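Local coordinates for protein TRAP dicarboxylate transporter, DctP subunit (Ochrobactrum anthropi, PDB 4P47) that probably captures an organic acid in the periplasm and delivers it to a TRAP transporter, as a solute-binding protein of family 7, at residues Lys103-Val108 against Thr130-Arg135. Residues are numbered along the deposited sequence; the frame is centred on the assembly and turned at random.
Sequences KAFEAV and TNLMKR
F105 and L132 pass side by side, pointing opposite ways, and the ring lies with one face against the leucine's CB. L132 CB sits 4.0 Å from the F105 ring centroid and 25° off its normal, which meets the geometry of a CH-pi contact; it is displaced from the ring centre toward F105 CZ, the nearest ring atom. The same end of the ring reaches the backbone, with F105 CE1 3.4 Å from L132 O, an oxygen already engaged by the backbone N-H of R135. With L132 CG anti to the carbonyl carbon (chi1 -76°) and chi2 at 176°, the two methyls face the other segment: CD2 meets A104 CB at 3.6 Å, whereas CD1 approaches V108 CG1 at 3.9 Å. The joint thus links helix 127-133 to the 3-10 segment 103-105 and the residues after it, in the loop following strand 90-94 of this periplasmic binding protein fold. Y146 of strand 141-156 touches both F105 and L132, which extends the apolar cluster to the sheet. At the more exposed margin, R135, extended from CG to NE, lays its CD 3.7 Å from A104 CB, and that methyl lies over one face of the guanidinium. T323 of helix 321-336 contacts both A104 and R135.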
# COMPACT_ATOMS: atom_id res chain seq x y z
N LYS A 103 6.55 -15.06 3.43
CA LYS A 103 6.39 -14.37 4.71
C LYS A 103 7.17 -13.06 4.83
O LYS A 103 6.74 -12.14 5.56
CB LYS A 103 6.81 -15.30 5.86
CG LYS A 103 5.64 -15.97 6.51
CD LYS A 103 4.79 -14.97 7.29
CE LYS A 103 3.38 -15.48 7.45
NZ LYS A 103 3.34 -16.94 7.76
N ALA A 104 8.29 -12.96 4.13
CA ALA A 104 9.09 -11.75 4.19
C ALA A 104 8.28 -10.52 3.78
O ALA A 104 8.60 -9.43 4.25
CB ALA A 104 10.35 -11.90 3.33
N PHE A 105 7.28 -10.69 2.92
CA PHE A 105 6.47 -9.55 2.50
C PHE A 105 5.69 -8.92 3.65
O PHE A 105 5.22 -7.79 3.51
CB PHE A 105 5.54 -9.93 1.35
CG PHE A 105 6.19 -9.82 0.01
CD1 PHE A 105 6.90 -10.89 -0.53
CD2 PHE A 105 6.10 -8.67 -0.72
CE1 PHE A 105 7.51 -10.79 -1.77
CE2 PHE A 105 6.72 -8.57 -1.97
CZ PHE A 105 7.42 -9.65 -2.49
N GLU A 106 5.54 -9.58 4.79
CA GLU A 106 4.94 -8.94 5.96
C GLU A 106 5.71 -7.72 6.39
O GLU A 106 5.15 -6.82 7.03
CB GLU A 106 4.83 -9.95 7.09
CG GLU A 106 4.15 -9.47 8.35
CD GLU A 106 3.96 -10.60 9.33
OE1 GLU A 106 4.97 -11.10 9.88
OE2 GLU A 106 2.80 -11.00 9.54
N ALA A 107 6.97 -7.63 5.98
CA ALA A 107 7.77 -6.46 6.32
C ALA A 107 7.12 -5.16 5.81
O ALA A 107 7.27 -4.11 6.43
CB ALA A 107 9.21 -6.58 5.78
N VAL A 108 6.41 -5.20 4.68
CA VAL A 108 5.86 -3.95 4.14
C VAL A 108 4.68 -3.44 4.96
O VAL A 108 4.29 -2.29 4.82
CB VAL A 108 5.43 -4.04 2.66
CG1 VAL A 108 6.59 -4.55 1.79
CG2 VAL A 108 4.19 -4.88 2.45
N THR A 130 13.66 -4.99 -3.91
CA THR A 130 14.21 -5.88 -4.90
C THR A 130 14.43 -7.28 -4.35
O THR A 130 14.09 -8.28 -4.97
CB THR A 130 15.50 -5.29 -5.47
OG1 THR A 130 15.20 -4.02 -6.07
CG2 THR A 130 16.14 -6.22 -6.51
N ASN A 131 14.95 -7.36 -3.13
CA ASN A 131 15.19 -8.64 -2.51
C ASN A 131 13.91 -9.37 -2.13
O ASN A 131 13.86 -10.59 -2.13
CB ASN A 131 16.15 -8.49 -1.31
CG ASN A 131 17.56 -8.21 -1.74
OD1 ASN A 131 17.94 -8.52 -2.86
ND2 ASN A 131 18.35 -7.61 -0.86
N LEU A 132 12.85 -8.62 -1.84
CA LEU A 132 11.57 -9.26 -1.65
C LEU A 132 11.12 -9.92 -2.95
O LEU A 132 10.69 -11.07 -2.95
CB LEU A 132 10.50 -8.26 -1.19
CG LEU A 132 10.57 -7.82 0.28
CD1 LEU A 132 9.53 -6.76 0.55
CD2 LEU A 132 10.38 -9.01 1.20
N MET A 133 11.22 -9.20 -4.06
CA MET A 133 10.76 -9.74 -5.35
C MET A 133 11.50 -10.99 -5.78
O MET A 133 10.95 -11.84 -6.45
CB MET A 133 10.86 -8.67 -6.44
CG MET A 133 9.84 -7.58 -6.26
SD MET A 133 9.63 -6.54 -7.70
CE MET A 133 11.30 -5.96 -7.95
N LYS A 134 12.76 -11.11 -5.38
CA LYS A 134 13.53 -12.30 -5.71
C LYS A 134 12.95 -13.59 -5.13
O LYS A 134 13.25 -14.68 -5.60
CB LYS A 134 14.99 -12.11 -5.28
CG LYS A 134 15.70 -11.08 -6.15
CD LYS A 134 17.18 -11.36 -6.32
CE LYS A 134 18.01 -10.65 -5.29
NZ LYS A 134 19.47 -10.74 -5.62
N ARG A 135 12.11 -13.45 -4.12
CA ARG A 135 11.48 -14.59 -3.47
C ARG A 135 10.24 -15.09 -4.21
O ARG A 135 9.67 -16.14 -3.86
CB ARG A 135 11.10 -14.20 -2.02
CG ARG A 135 12.31 -13.76 -1.18
CD ARG A 135 11.94 -13.11 0.17
NE ARG A 135 13.15 -12.68 0.89
CZ ARG A 135 13.84 -13.46 1.71
NH1 ARG A 135 13.45 -14.70 1.95
NH2 ARG A 135 14.94 -13.00 2.30